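Inactive glucansucrase (Lactobacillus reuteri, PDB 5JBD) is an inactive member of glycosyl hydrolase family 70, a multidomain protein built round a TIM-barrel-like domain and carrying a bound calcium ion. Local coordinates at residues T487-G499 against V615-T628. Numbering follows the deposited sequence.
Sequences TTLMRARKQFVSG and VWVPVISGDQDVTT
Val615 meets Leu489 methyl to methyl, CG2 against CD2, where strand 612-618 of an antiparallel beta sheet passes helix 483-496, which comes after barrel strand 460-464 and short helix 465-468 and leads into that sheet. The short segments of helix and strand run 37° apart. Val617 crosses the Phe496 side chain at about a right angle, its CB over the ring centre, 3.7 Å from the centroid in a CH-pi contact, while Val617 CG1 reaches Phe496 CD2 and Val617 CG2 reaches Phe496 CE2. The other face of the ring is partly covered by CB of Gln495. Pro618 brings CD to 3.8 Å from Phe496 CD1, and two residues on Ile620 CD1 comes to Phe496 CZ. The chain then wraps round the helix C-terminus. A water accepts from Gln495 NE2 and Gln624 N and donates to Asp623 OD1. With CG anti to the backbone N (chi1 -165°), the extended Gln624 side chain runs in to the helix end, where NE2 donates to Gln495 O at 2.9 Å; Thr534 holds OE1. Asp625 lies near Lys494, but NZ stays 4.2 Å from OD2, too far for a salt bridge; the other oxygen, OD1, closes an Asx turn with Thr627 N and also takes the Thr627 hydroxyl. Val626 N gives a nearly straight bond (171°) to Lys494 O, so 624-626 supplies donors to two carbonyls the ending helix no longer serves; Val626 CG1 lies against Gln495 O, CG2 near Lys494 O and Val497 O. A second water links Ser498 OG and Thr628 OG1, and donates to Val626 O at 2.7 Å.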
ATOM      1  N   THR A 487      14.768   3.383  22.283  1.00 25.40           N
ATOM      2  CA  THR A 487      14.186   4.436  23.137  1.00 25.85           C
ATOM      3  C   THR A 487      15.241   5.263  23.862  1.00 26.93           C
ATOM      4  O   THR A 487      15.077   6.478  24.037  1.00 27.56           O
ATOM      5  CB  THR A 487      13.140   3.896  24.131  1.00 26.28           C
ATOM      6  OG1 THR A 487      13.714   2.876  24.963  1.00 26.14           O
ATOM      7  CG2 THR A 487      11.941   3.341  23.388  1.00 26.23           C
ATOM      8  N   THR A 488      16.339   4.629  24.272  1.00 26.98           N
ATOM      9  CA  THR A 488      17.484   5.381  24.795  1.00 26.56           C
ATOM     10  C   THR A 488      17.981   6.417  23.766  1.00 24.71           C
ATOM     11  O   THR A 488      18.211   7.571  24.100  1.00 24.58           O
ATOM     12  CB  THR A 488      18.621   4.435  25.243  1.00 27.57           C
ATOM     13  OG1 THR A 488      18.109   3.538  26.223  1.00 27.66           O
ATOM     14  CG2 THR A 488      19.782   5.202  25.867  1.00 28.79           C
ATOM     15  N   LEU A 489      18.107   5.999  22.513  1.00 24.23           N
ATOM     16  CA  LEU A 489      18.535   6.907  21.449  1.00 23.32           C
ATOM     17  C   LEU A 489      17.489   8.007  21.175  1.00 23.87           C
ATOM     18  O   LEU A 489      17.845   9.169  20.917  1.00 24.71           O
ATOM     19  CB  LEU A 489      18.836   6.115  20.167  1.00 23.37           C
ATOM     20  CG  LEU A 489      20.032   5.156  20.241  1.00 24.70           C
ATOM     21  CD1 LEU A 489      20.016   4.187  19.051  1.00 24.41           C
ATOM     22  CD2 LEU A 489      21.339   5.948  20.289  1.00 24.65           C
ATOM     23  N   MET A 490      16.209   7.643  21.240  1.00 25.06           N
ATOM     24  CA  MET A 490      15.116   8.595  20.975  1.00 24.44           C
ATOM     25  C   MET A 490      15.092   9.726  22.013  1.00 26.07           C
ATOM     26  O   MET A 490      15.059  10.904  21.646  1.00 26.02           O
ATOM     27  CB  MET A 490      13.778   7.861  20.917  1.00 24.39           C
ATOM     28  CG  MET A 490      13.596   7.006  19.675  1.00 23.70           C
ATOM     29  SD  MET A 490      12.153   5.929  19.793  1.00 24.44           S
ATOM     30  CE  MET A 490      10.827   7.090  19.444  1.00 25.58           C
ATOM     31  N   ARG A 491      15.188   9.373  23.298  1.00 26.72           N
ATOM     32  CA  ARG A 491      15.213  10.371  24.372  1.00 28.40           C
ATOM     33  C   ARG A 491      16.469  11.243  24.290  1.00 27.89           C
ATOM     34  O   ARG A 491      16.394  12.466  24.463  1.00 27.29           O
ATOM     35  CB  ARG A 491      15.149   9.719  25.759  1.00 30.34           C
ATOM     36  CG  ARG A 491      13.812   9.101  26.126  1.00 35.71           C
ATOM     37  CD  ARG A 491      13.893   8.377  27.465  1.00 40.45           C
ATOM     38  NE  ARG A 491      12.877   7.323  27.563  1.00 47.39           N
ATOM     39  CZ  ARG A 491      11.693   7.429  28.177  1.00 51.37           C
ATOM     40  NH1 ARG A 491      11.328   8.554  28.788  1.00 54.94           N
ATOM     41  NH2 ARG A 491      10.853   6.388  28.181  1.00 51.44           N
ATOM     42  N   ALA A 492      17.626  10.612  24.049  1.00 26.95           N
ATOM     43  CA  ALA A 492      18.882  11.351  23.903  1.00 26.64           C
ATOM     44  C   ALA A 492      18.846  12.342  22.727  1.00 24.54           C
ATOM     45  O   ALA A 492      19.402  13.446  22.817  1.00 24.03           O
ATOM     46  CB  ALA A 492      20.063  10.387  23.764  1.00 27.48           C
ATOM     47  N   ARG A 493      18.195  11.952  21.631  1.00 23.41           N
ATOM     48  CA  ARG A 493      18.080  12.837  20.477  1.00 22.30           C
ATOM     49  C   ARG A 493      17.451  14.175  20.871  1.00 23.24           C
ATOM     50  O   ARG A 493      17.970  15.245  20.502  1.00 22.52           O
ATOM     51  CB  ARG A 493      17.271  12.204  19.361  1.00 23.12           C
ATOM     52  CG  ARG A 493      17.249  13.045  18.082  1.00 21.81           C
ATOM     53  CD  ARG A 493      16.429  12.366  16.999  1.00 21.61           C
ATOM     54  NE  ARG A 493      16.640  12.973  15.693  1.00 21.40           N
ATOM     55  CZ  ARG A 493      15.895  13.936  15.145  1.00 20.80           C
ATOM     56  NH1 ARG A 493      14.841  14.458  15.784  1.00 19.48           N
ATOM     57  NH2 ARG A 493      16.233  14.392  13.942  1.00 20.75           N
ATOM     58  N   LYS A 494      16.325  14.117  21.586  1.00 23.74           N
ATOM     59  CA  LYS A 494      15.618  15.325  21.986  1.00 25.98           C
ATOM     60  C   LYS A 494      16.492  16.215  22.881  1.00 25.29           C
ATOM     61  O   LYS A 494      16.445  17.440  22.776  1.00 24.52           O
ATOM     62  CB  LYS A 494      14.281  14.986  22.680  1.00 29.35           C
ATOM     63  CG  LYS A 494      13.481  16.217  23.076  1.00 35.49           C
ATOM     64  CD  LYS A 494      12.156  15.881  23.746  1.00 41.03           C
ATOM     65  CE  LYS A 494      11.387  17.167  24.016  1.00 45.71           C
ATOM     66  NZ  LYS A 494      10.044  16.913  24.605  1.00 49.16           N
ATOM     67  N   GLN A 495      17.286  15.594  23.747  1.00 24.72           N
ATOM     68  CA  GLN A 495      18.147  16.336  24.664  1.00 26.33           C
ATOM     69  C   GLN A 495      19.411  16.920  24.028  1.00 25.69           C
ATOM     70  O   GLN A 495      19.888  17.962  24.479  1.00 24.07           O
ATOM     71  CB  GLN A 495      18.568  15.454  25.853  1.00 28.11           C
ATOM     72  CG  GLN A 495      17.439  14.915  26.717  1.00 30.61           C
ATOM     73  CD  GLN A 495      17.981  14.076  27.862  1.00 34.18           C
ATOM     74  OE1 GLN A 495      18.668  13.081  27.648  1.00 34.99           O
ATOM     75  NE2 GLN A 495      17.711  14.499  29.078  1.00 36.73           N
ATOM     76  N   PHE A 496      19.969  16.242  23.021  1.00 23.77           N
ATOM     77  CA  PHE A 496      21.344  16.507  22.612  1.00 24.25           C
ATOM     78  C   PHE A 496      21.612  16.795  21.136  1.00 22.77           C
ATOM     79  O   PHE A 496      22.576  17.494  20.839  1.00 23.51           O
ATOM     80  CB  PHE A 496      22.243  15.338  23.059  1.00 24.90           C
ATOM     81  CG  PHE A 496      22.303  15.144  24.552  1.00 24.72           C
ATOM     82  CD1 PHE A 496      22.900  16.106  25.370  1.00 24.73           C
ATOM     83  CD2 PHE A 496      21.811  13.984  25.135  1.00 25.17           C
ATOM     84  CE1 PHE A 496      22.970  15.920  26.738  1.00 25.56           C
ATOM     85  CE2 PHE A 496      21.873  13.801  26.514  1.00 25.89           C
ATOM     86  CZ  PHE A 496      22.454  14.763  27.314  1.00 25.73           C
ATOM     87  N   VAL A 497      20.781  16.282  20.234  1.00 22.26           N
ATOM     88  CA  VAL A 497      21.115  16.271  18.810  1.00 21.75           C
ATOM     89  C   VAL A 497      20.744  17.599  18.130  1.00 21.83           C
ATOM     90  O   VAL A 497      19.565  17.907  17.941  1.00 22.81           O
ATOM     91  CB  VAL A 497      20.480  15.053  18.123  1.00 21.94           C
ATOM     92  CG1 VAL A 497      20.588  15.134  16.613  1.00 22.24           C
ATOM     93  CG2 VAL A 497      21.130  13.785  18.641  1.00 22.67           C
ATOM     94  N   SER A 498      21.775  18.383  17.805  1.00 21.50           N
ATOM     95  CA  SER A 498      21.631  19.652  17.089  1.00 21.99           C
ATOM     96  C   SER A 498      23.014  20.097  16.609  1.00 22.28           C
ATOM     97  O   SER A 498      24.014  19.516  17.018  1.00 22.91           O
ATOM     98  CB  SER A 498      20.988  20.729  17.972  1.00 22.53           C
ATOM     99  OG  SER A 498      20.661  21.905  17.243  1.00 23.20           O
ATOM    100  N   GLY A 499      23.049  21.101  15.732  1.00 21.16           N
ATOM    101  CA  GLY A 499      24.302  21.663  15.217  1.00 22.42           C
ATOM    102  C   GLY A 499      24.821  20.972  13.981  1.00 21.84           C
ATOM    103  O   GLY A 499      24.150  20.101  13.417  1.00 22.08           O
ATOM    104  N   VAL A 615      27.993   5.389  21.979  1.00 22.33           N
ATOM    105  CA  VAL A 615      27.381   6.718  21.938  1.00 23.06           C
ATOM    106  C   VAL A 615      27.741   7.543  23.177  1.00 23.49           C
ATOM    107  O   VAL A 615      27.589   7.053  24.325  1.00 24.37           O
ATOM    108  CB  VAL A 615      25.847   6.616  21.797  1.00 23.32           C
ATOM    109  CG1 VAL A 615      25.238   8.014  21.622  1.00 25.00           C
ATOM    110  CG2 VAL A 615      25.492   5.715  20.627  1.00 22.00           C
ATOM    111  N   TRP A 616      28.193   8.780  22.947  1.00 22.64           N
ATOM    112  CA  TRP A 616      28.629   9.702  24.015  1.00 24.30           C
ATOM    113  C   TRP A 616      27.838  10.997  23.970  1.00 24.79           C
ATOM    114  O   TRP A 616      27.654  11.565  22.887  1.00 24.94           O
ATOM    115  CB  TRP A 616      30.125  10.035  23.874  1.00 25.75           C
ATOM    116  CG  TRP A 616      30.976   8.807  24.026  1.00 26.77           C
ATOM    117  CD1 TRP A 616      31.371   7.960  23.046  1.00 26.92           C
ATOM    118  CD2 TRP A 616      31.462   8.261  25.251  1.00 28.85           C
ATOM    119  NE1 TRP A 616      32.099   6.923  23.576  1.00 28.46           N
ATOM    120  CE2 TRP A 616      32.169   7.084  24.933  1.00 28.38           C
ATOM    121  CE3 TRP A 616      31.368   8.657  26.598  1.00 30.63           C
ATOM    122  CZ2 TRP A 616      32.786   6.291  25.906  1.00 29.86           C
ATOM    123  CZ3 TRP A 616      31.988   7.865  27.573  1.00 30.95           C
ATOM    124  CH2 TRP A 616      32.679   6.691  27.217  1.00 30.03           C
ATOM    125  N   VAL A 617      27.395  11.467  25.138  1.00 24.16           N
ATOM    126  CA  VAL A 617      26.702  12.761  25.264  1.00 25.00           C
ATOM    127  C   VAL A 617      27.230  13.566  26.451  1.00 24.69           C
ATOM    128  O   VAL A 617      27.719  12.982  27.415  1.00 25.13           O
ATOM    129  CB  VAL A 617      25.161  12.602  25.408  1.00 24.76           C
ATOM    130  CG1 VAL A 617      24.579  11.974  24.153  1.00 24.91           C
ATOM    131  CG2 VAL A 617      24.775  11.799  26.643  1.00 25.38           C
ATOM    132  N   PRO A 618      27.116  14.899  26.396  1.00 24.52           N
ATOM    133  CA  PRO A 618      27.544  15.693  27.551  1.00 26.34           C
ATOM    134  C   PRO A 618      26.857  15.321  28.877  1.00 27.26           C
ATOM    135  O   PRO A 618      25.676  14.985  28.896  1.00 27.77           O
ATOM    136  CB  PRO A 618      27.177  17.130  27.148  1.00 25.14           C
ATOM    137  CG  PRO A 618      27.202  17.114  25.646  1.00 24.68           C
ATOM    138  CD  PRO A 618      26.705  15.755  25.263  1.00 24.53           C
ATOM    139  N   VAL A 619      27.625  15.362  29.960  1.00 30.33           N
ATOM    140  CA  VAL A 619      27.093  15.281  31.320  1.00 30.56           C
ATOM    141  C   VAL A 619      26.275  16.559  31.554  1.00 31.24           C
ATOM    142  O   VAL A 619      26.767  17.650  31.280  1.00 30.95           O
ATOM    143  CB  VAL A 619      28.241  15.213  32.367  1.00 32.45           C
ATOM    144  CG1 VAL A 619      27.706  15.375  33.792  1.00 32.43           C
ATOM    145  CG2 VAL A 619      29.017  13.900  32.241  1.00 33.02           C
ATOM    146  N   ILE A 620      25.048  16.414  32.047  1.00 29.95           N
ATOM    147  CA  ILE A 620      24.172  17.553  32.369  1.00 31.15           C
ATOM    148  C   ILE A 620      23.397  17.345  33.669  1.00 30.58           C
ATOM    149  O   ILE A 620      23.301  16.222  34.174  1.00 29.86           O
ATOM    150  CB  ILE A 620      23.136  17.805  31.253  1.00 32.36           C
ATOM    151  CG1 ILE A 620      22.291  16.547  30.987  1.00 33.11           C
ATOM    152  CG2 ILE A 620      23.834  18.250  29.985  1.00 31.60           C
ATOM    153  CD1 ILE A 620      21.050  16.805  30.155  1.00 32.91           C
ATOM    154  N   SER A 621      22.883  18.455  34.204  1.00 30.98           N
ATOM    155  CA  SER A 621      21.981  18.475  35.339  1.00 32.92           C
ATOM    156  C   SER A 621      20.553  18.681  34.801  1.00 36.73           C
ATOM    157  O   SER A 621      20.276  19.624  34.024  1.00 36.99           O
ATOM    158  CB  SER A 621      22.356  19.629  36.261  1.00 33.79           C
ATOM    159  OG  SER A 621      21.414  19.849  37.279  1.00 33.46           O
ATOM    160  N   GLY A 622      19.677  17.772  35.207  1.00 40.03           N
ATOM    161  CA  GLY A 622      18.248  17.823  34.932  1.00 41.05           C
ATOM    162  C   GLY A 622      17.913  17.730  33.456  1.00 41.11           C
ATOM    163  O   GLY A 622      18.614  17.051  32.704  1.00 39.33           O
ATOM    164  N   ASP A 623      16.846  18.415  33.055  1.00 42.63           N
ATOM    165  CA  ASP A 623      16.281  18.251  31.724  1.00 43.14           C
ATOM    166  C   ASP A 623      16.851  19.233  30.716  1.00 37.24           C
ATOM    167  O   ASP A 623      17.170  20.375  31.045  1.00 38.95           O
ATOM    168  CB  ASP A 623      14.756  18.403  31.768  1.00 49.99           C
ATOM    169  CG  ASP A 623      14.081  17.302  32.562  1.00 57.10           C
ATOM    170  OD1 ASP A 623      14.430  16.113  32.348  1.00 61.03           O
ATOM    171  OD2 ASP A 623      13.204  17.633  33.400  1.00 59.54           O
ATOM    172  N   GLN A 624      16.945  18.782  29.479  1.00 31.55           N
ATOM    173  CA  GLN A 624      17.397  19.626  28.383  1.00 29.75           C
ATOM    174  C   GLN A 624      16.614  19.298  27.130  1.00 27.35           C
ATOM    175  O   GLN A 624      16.345  18.131  26.876  1.00 27.21           O
ATOM    176  CB  GLN A 624      18.872  19.386  28.118  1.00 27.94           C
ATOM    177  CG  GLN A 624      19.494  20.464  27.256  1.00 27.97           C
ATOM    178  CD  GLN A 624      20.988  20.361  27.174  1.00 27.30           C
ATOM    179  OE1 GLN A 624      21.691  21.145  27.786  1.00 28.11           O
ATOM    180  NE2 GLN A 624      21.484  19.376  26.440  1.00 28.12           N
ATOM    181  N   ASP A 625      16.260  20.323  26.351  1.00 27.55           N
ATOM    182  CA  ASP A 625      15.548  20.147  25.076  1.00 27.16           C
ATOM    183  C   ASP A 625      16.175  21.116  24.068  1.00 26.19           C
ATOM    184  O   ASP A 625      16.105  22.321  24.249  1.00 25.56           O
ATOM    185  CB  ASP A 625      14.054  20.426  25.296  1.00 29.17           C
ATOM    186  CG  ASP A 625      13.203  20.320  24.015  1.00 31.33           C
ATOM    187  OD1 ASP A 625      13.699  19.961  22.928  1.00 28.27           O
ATOM    188  OD2 ASP A 625      11.986  20.593  24.126  1.00 34.64           O
ATOM    189  N   VAL A 626      16.787  20.572  23.022  1.00 24.58           N
ATOM    190  CA  VAL A 626      17.475  21.383  22.016  1.00 25.18           C
ATOM    191  C   VAL A 626      16.620  21.673  20.777  1.00 25.29           C
ATOM    192  O   VAL A 626      17.156  22.102  19.759  1.00 24.18           O
ATOM    193  CB  VAL A 626      18.831  20.765  21.581  1.00 25.47           C
ATOM    194  CG1 VAL A 626      19.835  20.819  22.735  1.00 25.44           C
ATOM    195  CG2 VAL A 626      18.663  19.347  21.042  1.00 25.80           C
ATOM    196  N   THR A 627      15.304  21.439  20.865  1.00 25.37           N
ATOM    197  CA  THR A 627      14.371  21.855  19.822  1.00 25.76           C
ATOM    198  C   THR A 627      14.651  23.283  19.374  1.00 24.93           C
ATOM    199  O   THR A 627      14.795  24.164  20.197  1.00 23.86           O
ATOM    200  CB  THR A 627      12.915  21.767  20.322  1.00 27.44           C
ATOM    201  OG1 THR A 627      12.601  20.403  20.604  1.00 29.63           O
ATOM    202  CG2 THR A 627      11.918  22.283  19.273  1.00 28.43           C
ATOM    203  N   THR A 628      14.759  23.485  18.062  1.00 23.90           N
ATOM    204  CA  THR A 628      14.824  24.820  17.484  1.00 24.47           C
ATOM    205  C   THR A 628      13.415  25.218  17.012  1.00 25.89           C
ATOM    206  O   THR A 628      12.785  24.463  16.275  1.00 23.69           O
ATOM    207  CB  THR A 628      15.838  24.877  16.328  1.00 23.96           C
ATOM    208  OG1 THR A 628      17.145  24.640  16.847  1.00 23.60           O
ATOM    209  CG2 THR A 628      15.829  26.236  15.642  1.00 26.24           C
TER
HETATM  210  O   HOH W   1      15.312  16.053  29.487  1.00 36.40           O
HETATM  211  O   HOH W   2      17.887  22.029  17.190  1.00 19.80           O